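Long-range contacts in acyl-coenzyme A oxidase 3 (Yarrowia lipolytica, PDB 5YS9), which oxidises 2,3-saturated acyl-CoA esters to (2E)-enoyl-CoA with FAD as cofactor, passing the electrons to oxygen to give hydrogen peroxide in peroxisomal fatty acid beta-oxidation: residues K35-D40 and K575-P580; F44-E49 and A364-A369; R107-G112 and I310-F315; A565-I570 and N584-F589. All coordinates share one frame; numbering follows the deposited sequence.

Contact 1. Residues K35-D40 and K575-P580; sequences KFPIKD and KADVKP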
loop_
_atom_site.group_PDB
_atom_site.type_symbol
_atom_site.label_atom_id
_atom_site.label_comp_id
_atom_site.label_asym_id
_atom_site.label_seq_id
_atom_site.Cartn_x
_atom_site.Cartn_y
_atom_site.Cartn_z
ATOM N N LYS A 35 -7.190 -13.807 30.517
ATOM C CA LYS A 35 -7.627 -15.016 31.263
ATOM C C LYS A 35 -6.708 -16.192 31.154
ATOM O O LYS A 35 -6.839 -17.130 31.900
ATOM C CB LYS A 35 -9.023 -15.440 30.840
ATOM C CG LYS A 35 -10.099 -14.664 31.584
ATOM C CD LYS A 35 -11.300 -14.396 30.690
ATOM C CE LYS A 35 -12.602 -14.734 31.370
ATOM N NZ LYS A 35 -13.685 -14.253 30.479
ATOM N N PHE A 36 -5.742 -16.120 30.262
ATOM C CA PHE A 36 -4.793 -17.198 30.053
ATOM C C PHE A 36 -3.406 -16.725 30.445
ATOM O O PHE A 36 -3.142 -15.528 30.494
ATOM C CB PHE A 36 -4.818 -17.688 28.599
ATOM C CG PHE A 36 -4.664 -16.600 27.570
ATOM C CD1 PHE A 36 -3.421 -16.236 27.111
ATOM C CD2 PHE A 36 -5.785 -15.983 27.022
ATOM C CE1 PHE A 36 -3.287 -15.263 26.129
ATOM C CE2 PHE A 36 -5.654 -14.995 26.062
ATOM C CZ PHE A 36 -4.404 -14.629 25.611
ATOM N N PRO A 37 -2.517 -17.670 30.752
ATOM C CA PRO A 37 -1.125 -17.268 30.950
ATOM C C PRO A 37 -0.521 -17.081 29.570
ATOM O O PRO A 37 -0.711 -17.934 28.673
ATOM C CB PRO A 37 -0.500 -18.471 31.689
ATOM C CG PRO A 37 -1.389 -19.636 31.402
ATOM C CD PRO A 37 -2.714 -19.130 30.865
ATOM N N ILE A 38 0.195 -15.980 29.407
ATOM C CA ILE A 38 0.656 -15.539 28.090
ATOM C C ILE A 38 1.688 -16.531 27.548
ATOM O O ILE A 38 1.624 -16.903 26.382
ATOM C CB ILE A 38 1.170 -14.071 28.131
ATOM C CG1 ILE A 38 -0.002 -13.109 28.439
ATOM C CG2 ILE A 38 1.837 -13.663 26.825
ATOM C CD1 ILE A 38 -0.089 -12.657 29.875
ATOM N N LYS A 39 2.588 -16.984 28.409
ATOM C CA LYS A 39 3.593 -18.004 28.074
ATOM C C LYS A 39 3.002 -19.167 27.253
ATOM O O LYS A 39 3.609 -19.613 26.265
ATOM C CB LYS A 39 4.310 -18.467 29.366
ATOM C CG LYS A 39 4.858 -19.892 29.421
ATOM C CD LYS A 39 4.462 -20.617 30.714
ATOM C CE LYS A 39 4.673 -22.135 30.636
ATOM N NZ LYS A 39 6.109 -22.557 30.672
ATOM N N ASP A 40 1.818 -19.640 27.611
ATOM C CA ASP A 40 1.238 -20.764 26.855
ATOM C C ASP A 40 0.749 -20.378 25.457
ATOM O O ASP A 40 0.720 -21.219 24.554
ATOM C CB ASP A 40 0.114 -21.431 27.631
ATOM C CG ASP A 40 0.591 -22.112 28.899
ATOM O OD1 ASP A 40 1.786 -22.480 29.018
ATOM O OD2 ASP A 40 -0.272 -22.296 29.785
ATOM N N LYS A 575 -2.563 -26.264 24.321
ATOM C CA LYS A 575 -2.899 -26.554 25.719
ATOM C C LYS A 575 -4.304 -26.057 26.070
ATOM O O LYS A 575 -4.812 -25.109 25.465
ATOM C CB LYS A 575 -1.883 -25.918 26.659
ATOM C CG LYS A 575 -0.563 -26.623 26.684
ATOM C CD LYS A 575 0.383 -25.860 27.564
ATOM C CE LYS A 575 1.674 -26.640 27.686
ATOM N NZ LYS A 575 2.646 -25.973 28.599
ATOM N N ALA A 576 -4.899 -26.689 27.073
ATOM C CA ALA A 576 -6.303 -26.495 27.386
ATOM C C ALA A 576 -6.610 -25.058 27.773
ATOM O O ALA A 576 -7.699 -24.592 27.426
ATOM C CB ALA A 576 -6.764 -27.459 28.500
ATOM N N ASP A 577 -5.693 -24.381 28.484
ATOM C CA ASP A 577 -5.976 -23.027 29.027
ATOM C C ASP A 577 -6.027 -21.903 27.959
ATOM O O ASP A 577 -6.704 -20.868 28.156
ATOM C CB ASP A 577 -5.096 -22.648 30.240
ATOM C CG ASP A 577 -3.607 -22.770 29.986
ATOM O OD1 ASP A 577 -3.130 -22.656 28.838
ATOM O OD2 ASP A 577 -2.892 -22.985 30.982
ATOM N N VAL A 578 -5.390 -22.149 26.814
ATOM C CA VAL A 578 -5.439 -21.219 25.702
ATOM C C VAL A 578 -6.443 -21.616 24.639
ATOM O O VAL A 578 -6.896 -20.743 23.905
ATOM C CB VAL A 578 -4.052 -20.993 25.062
ATOM C CG1 VAL A 578 -3.199 -20.101 25.956
ATOM C CG2 VAL A 578 -3.323 -22.297 24.751
ATOM N N LYS A 579 -6.813 -22.904 24.571
ATOM C CA LYS A 579 -7.560 -23.446 23.440
ATOM C C LYS A 579 -8.836 -22.641 23.121
ATOM O O LYS A 579 -9.037 -22.257 21.941
ATOM C CB LYS A 579 -7.839 -24.956 23.623
ATOM C CG LYS A 579 -8.759 -25.592 22.572
ATOM C CD LYS A 579 -8.836 -27.116 22.675
ATOM C CE LYS A 579 -7.612 -27.815 22.068
ATOM N NZ LYS A 579 -7.857 -29.253 21.733
ATOM N N PRO A 580 -9.681 -22.335 24.158
ATOM C CA PRO A 580 -10.930 -21.596 23.819
ATOM C C PRO A 580 -10.688 -20.227 23.209
ATOM O O PRO A 580 -11.501 -19.783 22.397
ATOM C CB PRO A 580 -11.692 -21.473 25.139
ATOM C CG PRO A 580 -10.966 -22.327 26.110
ATOM C CD PRO A 580 -9.592 -22.636 25.596
#
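The backbones approach most closely at Phe36 and Val578, whose CA atoms are 6.0 Å apart, where the chain entering helix 38-46 meets the connection of a helical hairpin. That connection joins helices 547-573 and 579-596 in the C-terminal helical region of the acyl-CoA oxidase fold, so the contact ties an N-terminal segment to a region more than 500 residues later. Val578 is the apolar centre: its CG1 methyl lies 3.9 Å from Phe36 CB and equally near Asp40 CB, and a branched residue suits a spot that must fill space close to its own backbone. Phe36 begins by heading for Val578, but its ring then leads off to Tyr581, the two rings meeting with planes at about 40°; Met41 also touches both Phe36 and Val578. With CG wedged between the backbone N and the carbonyl carbon (chi1 54°), Asp577 brings its carboxylate to Pro37, whose CG is 3.7 Å from Asp577 OD2. Pro37, with a rigid ring and no N-H to give, fits the residue just before a helix. Next to it two carboxylates meet, their planes nearly coplanar, Asp40 OD2 being 3.0 Å from both Asp577 OD1 and Asp577 OD2. Two negative charges so close would probably repel, unless a proton is taken up. Lys575 would probably offset part of this negative charge: its extended chain crosses Asp40 at about a right angle, and its ammonium makes a salt bridge with Glu43. Toward Asp40 it forms a longer ion pair, with Lys575 NZ 3.6 Å from Asp40 OD1.

Contact 2. Residues F44-E49 and A364-A369; sequences FLHGGE and AMKMAA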
loop_
_atom_site.group_PDB
_atom_site.type_symbol
_atom_site.label_atom_id
_atom_site.label_comp_id
_atom_site.label_asym_id
_atom_site.label_seq_id
_atom_site.Cartn_x
_atom_site.Cartn_y
_atom_site.Cartn_z
ATOM N N PHE A 44 2.169 -22.011 21.882
ATOM C CA PHE A 44 1.399 -22.375 20.713
ATOM C C PHE A 44 1.928 -21.726 19.410
ATOM O O PHE A 44 2.026 -22.389 18.406
ATOM C CB PHE A 44 -0.079 -22.047 20.910
ATOM C CG PHE A 44 -0.917 -22.341 19.696
ATOM C CD1 PHE A 44 -1.153 -23.644 19.316
ATOM C CD2 PHE A 44 -1.394 -21.312 18.888
ATOM C CE1 PHE A 44 -1.899 -23.915 18.187
ATOM C CE2 PHE A 44 -2.143 -21.581 17.766
ATOM C CZ PHE A 44 -2.396 -22.890 17.414
ATOM N N LEU A 45 2.246 -20.431 19.427
ATOM C CA LEU A 45 2.724 -19.751 18.209
ATOM C C LEU A 45 4.017 -20.316 17.688
ATOM O O LEU A 45 4.195 -20.424 16.478
ATOM C CB LEU A 45 2.875 -18.252 18.431
ATOM C CG LEU A 45 1.553 -17.520 18.526
ATOM C CD1 LEU A 45 1.726 -16.146 19.148
ATOM C CD2 LEU A 45 0.917 -17.415 17.155
ATOM N N HIS A 46 4.918 -20.678 18.588
ATOM C CA HIS A 46 6.249 -21.119 18.185
ATOM C C HIS A 46 6.486 -22.624 18.386
ATOM O O HIS A 46 7.630 -23.062 18.322
ATOM C CB HIS A 46 7.266 -20.306 18.953
ATOM C CG HIS A 46 7.249 -18.871 18.587
ATOM N ND1 HIS A 46 7.655 -18.427 17.343
ATOM C CD2 HIS A 46 6.857 -17.772 19.280
ATOM C CE1 HIS A 46 7.566 -17.112 17.307
ATOM N NE2 HIS A 46 7.061 -16.695 18.457
ATOM N N GLY A 47 5.423 -23.402 18.638
ATOM C CA GLY A 47 5.512 -24.866 18.714
ATOM C C GLY A 47 6.301 -25.428 19.875
ATOM O O GLY A 47 7.127 -26.284 19.703
ATOM N N GLY A 48 6.074 -24.901 21.062
ATOM C CA GLY A 48 6.597 -25.473 22.274
ATOM C C GLY A 48 7.649 -24.659 22.986
ATOM O O GLY A 48 8.132 -23.625 22.488
ATOM N N GLU A 49 8.002 -25.179 24.156
ATOM C CA GLU A 49 8.875 -24.550 25.116
ATOM C C GLU A 49 10.297 -24.356 24.559
ATOM O O GLU A 49 10.915 -23.312 24.763
ATOM C CB GLU A 49 8.893 -25.416 26.405
ATOM C CG GLU A 49 9.631 -24.815 27.616
ATOM C CD GLU A 49 9.796 -25.789 28.789
ATOM O OE1 GLU A 49 9.195 -26.893 28.769
ATOM O OE2 GLU A 49 10.541 -25.447 29.738
ATOM N N ALA A 364 -2.914 -17.031 12.034
ATOM C CA ALA A 364 -3.212 -18.002 11.000
ATOM C C ALA A 364 -2.063 -18.186 10.024
ATOM O O ALA A 364 -1.792 -19.287 9.575
ATOM C CB ALA A 364 -4.471 -17.608 10.258
ATOM N N MET A 365 -1.409 -17.096 9.675
ATOM C CA MET A 365 -0.236 -17.176 8.841
ATOM C C MET A 365 0.782 -18.101 9.495
ATOM O O MET A 365 1.254 -19.034 8.866
ATOM C CB MET A 365 0.379 -15.820 8.599
ATOM C CG MET A 365 -0.292 -14.988 7.513
ATOM S SD MET A 365 0.164 -13.260 7.749
ATOM C CE MET A 365 -0.404 -12.719 6.196
ATOM N N LYS A 366 1.105 -17.880 10.757
ATOM C CA LYS A 366 2.064 -18.781 11.409
ATOM C C LYS A 366 1.617 -20.290 11.386
ATOM O O LYS A 366 2.415 -21.166 11.084
ATOM C CB LYS A 366 2.387 -18.284 12.838
ATOM C CG LYS A 366 3.608 -18.893 13.513
ATOM C CD LYS A 366 4.897 -18.789 12.661
ATOM C CE LYS A 366 6.162 -19.136 13.467
ATOM N NZ LYS A 366 5.967 -20.441 14.182
ATOM N N MET A 367 0.351 -20.580 11.656
ATOM C CA MET A 367 -0.126 -21.964 11.634
ATOM C C MET A 367 0.010 -22.602 10.248
ATOM O O MET A 367 0.328 -23.784 10.148
ATOM C CB MET A 367 -1.582 -22.053 12.131
ATOM C CG MET A 367 -1.793 -21.642 13.589
ATOM S SD MET A 367 -0.565 -22.450 14.621
ATOM C CE MET A 367 0.664 -21.185 14.975
ATOM N N ALA A 368 -0.178 -21.828 9.191
ATOM C CA ALA A 368 0.022 -22.360 7.842
ATOM C C ALA A 368 1.513 -22.620 7.493
ATOM O O ALA A 368 1.859 -23.570 6.819
ATOM C CB ALA A 368 -0.622 -21.462 6.826
ATOM N N ALA A 369 2.402 -21.788 7.968
ATOM C CA ALA A 369 3.822 -22.083 7.909
ATOM C C ALA A 369 4.218 -23.350 8.663
ATOM O O ALA A 369 5.082 -24.080 8.207
ATOM C CB ALA A 369 4.630 -20.901 8.452
#
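A lysine side chain bonded to a carbonyl in the last turn of a helix joins these segments: Lys366, on helix 349-385, reaches Leu45 in helix 38-46, which ends in a Schellman motif with Gly47 at positive phi. Lys366 NZ donates a hydrogen bond of 2.9 Å to Leu45 O, lying in the carbonyl plane with a C=O...N angle of 150°. Its CG starts opposite the backbone N (chi1 -165°), and bends at chi2 and chi4 fold the chain past the oxygen, Lys366 CG passing 3.4 Å from Leu45 O. The ammonium also forms a salt bridge with Asp370, which probably helps to balance its buried charge. Beside it, Met367 makes a Met-aromatic contact, its SD 4.1 Å from the centroid of the Phe44 ring and oblique to it; the flexible thioether then turns its CE methyl toward Leu45 CD2. A methionine in place of Lys366 would probably leave Leu45 O without this donor and Asp370 without its positive mate. The helix dipole would probably favour a positive group here, at a helix C-terminus closed by a Schellman motif, with a lysine of a neighbouring helix bonded to one carbonyl of its last turn.

Contact 3. Residues R107-G112 and I310-F315; sequences RSQLHG and IADSFF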
loop_
_atom_site.group_PDB
_atom_site.type_symbol
_atom_site.label_atom_id
_atom_site.label_comp_id
_atom_site.label_asym_id
_atom_site.label_seq_id
_atom_site.Cartn_x
_atom_site.Cartn_y
_atom_site.Cartn_z
ATOM N N ARG A 107 17.462 -16.598 13.237
ATOM C CA ARG A 107 18.122 -15.345 13.542
ATOM C C ARG A 107 17.990 -14.317 12.423
ATOM O O ARG A 107 17.730 -13.162 12.686
ATOM C CB ARG A 107 19.595 -15.565 13.841
ATOM C CG ARG A 107 20.269 -14.352 14.452
ATOM C CD ARG A 107 21.777 -14.434 14.387
ATOM N NE ARG A 107 22.311 -15.449 15.273
ATOM C CZ ARG A 107 22.381 -15.320 16.581
ATOM N NH1 ARG A 107 21.953 -14.220 17.158
ATOM N NH2 ARG A 107 22.870 -16.292 17.313
ATOM N N SER A 108 18.162 -14.739 11.179
ATOM C CA SER A 108 17.977 -13.835 10.073
ATOM C C SER A 108 16.489 -13.411 9.862
ATOM O O SER A 108 16.236 -12.335 9.364
ATOM C CB SER A 108 18.682 -14.341 8.809
ATOM O OG SER A 108 17.876 -15.224 8.100
ATOM N N GLN A 109 15.525 -14.192 10.308
ATOM C CA GLN A 109 14.103 -13.835 10.156
ATOM C C GLN A 109 13.637 -12.883 11.282
ATOM O O GLN A 109 12.877 -11.929 11.080
ATOM C CB GLN A 109 13.226 -15.089 10.233
ATOM C CG GLN A 109 13.159 -16.015 9.031
ATOM C CD GLN A 109 12.212 -17.207 9.304
ATOM O OE1 GLN A 109 12.418 -17.990 10.265
ATOM N NE2 GLN A 109 11.172 -17.336 8.489
ATOM N N LEU A 110 14.058 -13.197 12.489
ATOM C CA LEU A 110 13.860 -12.305 13.617
ATOM C C LEU A 110 14.439 -10.888 13.350
ATOM O O LEU A 110 13.815 -9.898 13.694
ATOM C CB LEU A 110 14.470 -12.902 14.890
ATOM C CG LEU A 110 13.803 -14.199 15.395
ATOM C CD1 LEU A 110 14.735 -14.875 16.374
ATOM C CD2 LEU A 110 12.445 -13.911 16.023
ATOM N N HIS A 111 15.619 -10.834 12.752
ATOM C CA HIS A 111 16.304 -9.590 12.477
ATOM C C HIS A 111 15.574 -8.811 11.398
ATOM O O HIS A 111 15.686 -7.587 11.369
ATOM C CB HIS A 111 17.735 -9.881 12.000
ATOM C CG HIS A 111 18.601 -8.666 11.879
ATOM N ND1 HIS A 111 19.539 -8.518 10.881
ATOM C CD2 HIS A 111 18.668 -7.539 12.627
ATOM C CE1 HIS A 111 20.169 -7.368 11.046
ATOM N NE2 HIS A 111 19.650 -6.751 12.091
ATOM N N GLY A 112 14.880 -9.548 10.510
ATOM C CA GLY A 112 14.049 -9.000 9.451
ATOM C C GLY A 112 12.792 -8.306 9.936
ATOM O O GLY A 112 12.152 -7.602 9.187
ATOM N N ILE A 310 6.278 -17.408 4.253
ATOM C CA ILE A 310 4.988 -17.482 4.907
ATOM C C ILE A 310 5.192 -17.108 6.360
ATOM O O ILE A 310 4.431 -16.312 6.859
ATOM C CB ILE A 310 4.345 -18.877 4.786
ATOM C CG1 ILE A 310 4.026 -19.165 3.327
ATOM C CG2 ILE A 310 3.045 -18.940 5.576
ATOM C CD1 ILE A 310 4.018 -20.646 3.024
ATOM N N ALA A 311 6.211 -17.701 6.996
ATOM C CA ALA A 311 6.669 -17.299 8.322
ATOM C C ALA A 311 7.104 -15.809 8.431
ATOM O O ALA A 311 6.709 -15.147 9.368
ATOM C CB ALA A 311 7.779 -18.224 8.806
ATOM N N ASP A 312 7.889 -15.292 7.486
ATOM C CA ASP A 312 8.244 -13.860 7.441
ATOM C C ASP A 312 6.988 -12.991 7.496
ATOM O O ASP A 312 7.014 -11.927 8.100
ATOM C CB ASP A 312 9.024 -13.470 6.150
ATOM C CG ASP A 312 10.457 -14.004 6.110
ATOM O OD1 ASP A 312 10.949 -14.438 7.163
ATOM O OD2 ASP A 312 11.106 -14.012 5.012
ATOM N N SER A 313 5.915 -13.413 6.820
ATOM C CA SER A 313 4.689 -12.634 6.808
ATOM C C SER A 313 4.145 -12.529 8.243
ATOM O O SER A 313 3.618 -11.456 8.682
ATOM C CB SER A 313 3.650 -13.201 5.838
ATOM O OG SER A 313 4.109 -13.139 4.490
ATOM N N PHE A 314 4.298 -13.623 8.976
ATOM C CA PHE A 314 3.947 -13.616 10.373
ATOM C C PHE A 314 4.828 -12.681 11.182
ATOM O O PHE A 314 4.338 -11.790 11.899
ATOM C CB PHE A 314 4.019 -15.031 10.970
ATOM C CG PHE A 314 4.071 -15.030 12.462
ATOM C CD1 PHE A 314 2.942 -14.726 13.186
ATOM C CD2 PHE A 314 5.276 -15.252 13.133
ATOM C CE1 PHE A 314 2.970 -14.707 14.571
ATOM C CE2 PHE A 314 5.324 -15.220 14.528
ATOM C CZ PHE A 314 4.161 -14.956 15.244
ATOM N N PHE A 315 6.124 -12.932 11.085
ATOM C CA PHE A 315 7.109 -12.192 11.809
ATOM C C PHE A 315 7.020 -10.671 11.664
ATOM O O PHE A 315 7.246 -9.969 12.639
ATOM C CB PHE A 315 8.506 -12.677 11.421
ATOM C CG PHE A 315 8.905 -13.967 12.087
ATOM C CD1 PHE A 315 8.930 -14.069 13.486
ATOM C CD2 PHE A 315 9.248 -15.088 11.330
ATOM C CE1 PHE A 315 9.323 -15.250 14.098
ATOM C CE2 PHE A 315 9.623 -16.288 11.936
ATOM C CZ PHE A 315 9.664 -16.366 13.314
#
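The Phe315 ring is met obliquely by two residues of the facing helix, both from one side of the ring plane: Gln109 OE1 lies 3.7 Å from Phe315 CE2, and Leu110 CD2 lies 3.9 Å from Phe315 CE1. Over the opposite face lies Phe314 CD2, offset toward the rim. The amide of Gln109 stands steeply to the ring, their planes 69° apart, so it does not stack; its carbon and oxygen rest against the CE2 side. The amide is also steeply inclined to the Asp312 carboxylate. Gln109 CG lies opposite the carbonyl carbon and the chain runs extended beyond it, which carries the amide across the gap. There Gln109 NE2 gives a hydrogen bond of 3.2 Å to Asp312 OD1, approaching from above the carboxylate, 46° out of its plane, so the bond is not an ideal one. NE2 also lies 3.5 Å from Ala311 CB, a methyl small enough to let the amide come close, and has a weak bond to Thr308 O. The short segments of helices 101-111 and 300-330 run 41° apart, with 9.9 Å between axes. Leu110 turns its other surfaces to helix 49-63, as an apolar residue should in this buried layer between the N-terminal and C-alpha1 helices. The Asp312 side chain is about 13 Å from a bound FAD. Its stronger partner is Arg119, whose salt bridge with OD2 probably keeps the buried carboxylate ionised, while neutral Gln109 would give OD1 a hydrogen bond without adding a charge.

Contact 4. Residues A565-I570 and N584-F589; sequences AFYERI and NLANLF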
loop_
_atom_site.group_PDB
_atom_site.type_symbol
_atom_site.label_atom_id
_atom_site.label_comp_id
_atom_site.label_asym_id
_atom_site.label_seq_id
_atom_site.Cartn_x
_atom_site.Cartn_y
_atom_site.Cartn_z
ATOM N N ALA A 565 -5.555 -25.103 8.357
ATOM C CA ALA A 565 -4.329 -25.148 9.156
ATOM C C ALA A 565 -4.486 -24.523 10.534
ATOM O O ALA A 565 -3.939 -25.053 11.510
ATOM C CB ALA A 565 -3.178 -24.519 8.410
ATOM N N PHE A 566 -5.253 -23.433 10.639
ATOM C CA PHE A 566 -5.515 -22.855 11.959
ATOM C C PHE A 566 -6.181 -23.882 12.909
ATOM O O PHE A 566 -5.658 -24.185 13.978
ATOM C CB PHE A 566 -6.373 -21.578 11.824
ATOM C CG PHE A 566 -6.156 -20.534 12.913
ATOM C CD1 PHE A 566 -5.529 -20.820 14.134
ATOM C CD2 PHE A 566 -6.646 -19.249 12.722
ATOM C CE1 PHE A 566 -5.388 -19.836 15.120
ATOM C CE2 PHE A 566 -6.506 -18.262 13.707
ATOM C CZ PHE A 566 -5.890 -18.560 14.902
ATOM N N TYR A 567 -7.306 -24.450 12.483
ATOM C CA TYR A 567 -8.049 -25.444 13.302
ATOM C C TYR A 567 -7.252 -26.721 13.620
ATOM O O TYR A 567 -7.191 -27.146 14.784
ATOM C CB TYR A 567 -9.384 -25.767 12.631
ATOM C CG TYR A 567 -10.393 -24.626 12.694
ATOM C CD1 TYR A 567 -10.721 -24.022 13.907
ATOM C CD2 TYR A 567 -11.047 -24.153 11.538
ATOM C CE1 TYR A 567 -11.662 -22.992 13.976
ATOM C CE2 TYR A 567 -11.999 -23.120 11.600
ATOM C CZ TYR A 567 -12.289 -22.546 12.823
ATOM O OH TYR A 567 -13.232 -21.555 12.922
ATOM N N GLU A 568 -6.584 -27.267 12.596
ATOM C CA GLU A 568 -5.754 -28.481 12.741
ATOM C C GLU A 568 -4.662 -28.310 13.765
ATOM O O GLU A 568 -4.367 -29.235 14.514
ATOM C CB GLU A 568 -5.132 -28.950 11.395
ATOM C CG GLU A 568 -5.742 -30.229 10.791
ATOM C CD GLU A 568 -6.119 -30.136 9.296
ATOM O OE1 GLU A 568 -7.348 -30.174 9.009
ATOM O OE2 GLU A 568 -5.216 -30.042 8.410
ATOM N N ARG A 569 -4.039 -27.139 13.791
ATOM C CA ARG A 569 -2.905 -26.884 14.698
ATOM C C ARG A 569 -3.402 -26.654 16.123
ATOM O O ARG A 569 -2.712 -27.004 17.070
ATOM C CB ARG A 569 -2.040 -25.679 14.236
ATOM C CG ARG A 569 -1.260 -25.835 12.917
ATOM C CD ARG A 569 -0.137 -26.881 12.906
ATOM N NE ARG A 569 0.665 -26.898 14.132
ATOM C CZ ARG A 569 0.975 -27.981 14.855
ATOM N NH1 ARG A 569 0.603 -29.210 14.499
ATOM N NH2 ARG A 569 1.695 -27.826 15.957
ATOM N N ILE A 570 -4.592 -26.068 16.263
ATOM C CA ILE A 570 -5.245 -25.894 17.578
ATOM C C ILE A 570 -5.575 -27.263 18.178
ATOM O O ILE A 570 -5.200 -27.544 19.313
ATOM C CB ILE A 570 -6.527 -25.018 17.488
ATOM C CG1 ILE A 570 -6.163 -23.563 17.131
ATOM C CG2 ILE A 570 -7.285 -25.045 18.810
ATOM C CD1 ILE A 570 -7.308 -22.688 16.621
ATOM N N ASN A 584 -11.758 -18.899 19.409
ATOM C CA ASN A 584 -12.349 -17.578 19.286
ATOM C C ASN A 584 -11.644 -16.795 18.182
ATOM O O ASN A 584 -12.293 -16.218 17.353
ATOM C CB ASN A 584 -12.239 -16.793 20.624
ATOM C CG ASN A 584 -13.367 -17.084 21.618
ATOM O OD1 ASN A 584 -13.232 -16.707 22.769
ATOM N ND2 ASN A 584 -14.470 -17.703 21.190
ATOM N N LEU A 585 -10.316 -16.767 18.201
ATOM C CA LEU A 585 -9.538 -16.167 17.109
ATOM C C LEU A 585 -9.867 -16.813 15.780
ATOM O O LEU A 585 -10.168 -16.104 14.814
ATOM C CB LEU A 585 -8.020 -16.314 17.314
ATOM C CG LEU A 585 -7.208 -15.143 17.855
ATOM C CD1 LEU A 585 -5.725 -15.413 17.594
ATOM C CD2 LEU A 585 -7.621 -13.807 17.238
ATOM N N ALA A 586 -9.780 -18.156 15.757
ATOM C CA ALA A 586 -9.984 -18.957 14.526
ATOM C C ALA A 586 -11.375 -18.734 13.921
ATOM O O ALA A 586 -11.517 -18.492 12.719
ATOM C CB ALA A 586 -9.739 -20.434 14.794
ATOM N N ASN A 587 -12.388 -18.744 14.772
ATOM C CA ASN A 587 -13.770 -18.474 14.313
ATOM C C ASN A 587 -13.931 -17.116 13.727
ATOM O O ASN A 587 -14.623 -16.986 12.729
ATOM C CB ASN A 587 -14.795 -18.671 15.431
ATOM C CG ASN A 587 -15.063 -20.137 15.720
ATOM O OD1 ASN A 587 -14.349 -21.038 15.255
ATOM N ND2 ASN A 587 -16.113 -20.380 16.462
ATOM N N LEU A 588 -13.272 -16.116 14.326
ATOM C CA LEU A 588 -13.303 -14.731 13.799
ATOM C C LEU A 588 -12.647 -14.718 12.436
ATOM O O LEU A 588 -13.248 -14.267 11.467
ATOM C CB LEU A 588 -12.625 -13.741 14.748
ATOM C CG LEU A 588 -12.628 -12.256 14.354
ATOM C CD1 LEU A 588 -14.019 -11.699 13.935
ATOM C CD2 LEU A 588 -12.045 -11.445 15.496
ATOM N N PHE A 589 -11.449 -15.298 12.336
ATOM C CA PHE A 589 -10.805 -15.399 11.040
ATOM C C PHE A 589 -11.778 -15.972 10.005
ATOM O O PHE A 589 -12.041 -15.355 8.957
ATOM C CB PHE A 589 -9.516 -16.231 11.115
ATOM C CG PHE A 589 -8.859 -16.422 9.791
ATOM C CD1 PHE A 589 -8.378 -15.324 9.077
ATOM C CD2 PHE A 589 -8.773 -17.689 9.208
ATOM C CE1 PHE A 589 -7.805 -15.496 7.809
ATOM C CE2 PHE A 589 -8.181 -17.862 7.956
ATOM C CZ PHE A 589 -7.689 -16.768 7.265
#
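Phe566 and Tyr567 leave neighbouring positions of helix 547-573 by different first torsions: Phe566 CG lies opposite its backbone N (chi1 -151°), whereas Tyr567 CG lies opposite the carbonyl carbon (chi1 -71°). Both rings thereby reach Ala586 on helix 579-596. The Ala586 methyl sits over the centre of the Phe566 face as a CH-pi contact, CB being 3.9 Å from the centroid and almost on the ring normal. Tyr567 comes obliquely, its CE1 3.3 Å from Ala586 CB, and Ile570 CD1 adds a methyl contact. A small alanine lets these larger side chains converge. Phe589 CD2 lies at the edge of the Phe566 ring, 4.4 Å from Phe566 CD2. Beyond Ala586, Tyr567 OH donates a short 2.6 Å hydrogen bond to Asn587 OD1, tilted from the carbonyl plane. Asn587 ND2 bonds to Tyr622 OH and Lys505 O, so both ends of this buried amide are used and its rotation is fixed. A phenylalanine replacing Tyr567 would keep the ring packing but would probably leave Asn587 OD1 without its hydroxyl partner. The short segments, axes 10.1 Å apart and directions at 166°, belong to an antiparallel helical hairpin of the C-terminal part of acyl-CoA oxidases.

The four contacts run through the helical body of the oxidase. Contacts 1 and 2 share helix 38-46, one at its start and one at its end, their centres about 14 Å apart. Contact 4 shares helix 579-596 with contact 1 and touches contact 2 directly, Phe44 and Met367 packing on Arg569, with centres about 11 Å apart. Contact 3 lies deepest, about 13 Å from contact 2, to which Lys366 packing on Phe314 joins it. Along the chain, contact 3 is nested inside the loop closed by contact 2, and contact 2 inside that closed by contact 1; contact 4 follows contacts 2 and 3 in series and crosses contact 1. N-terminal helices are thus fastened to the C-alpha1 and C-terminal helices, from buried contact 3 out to partly exposed contact 1.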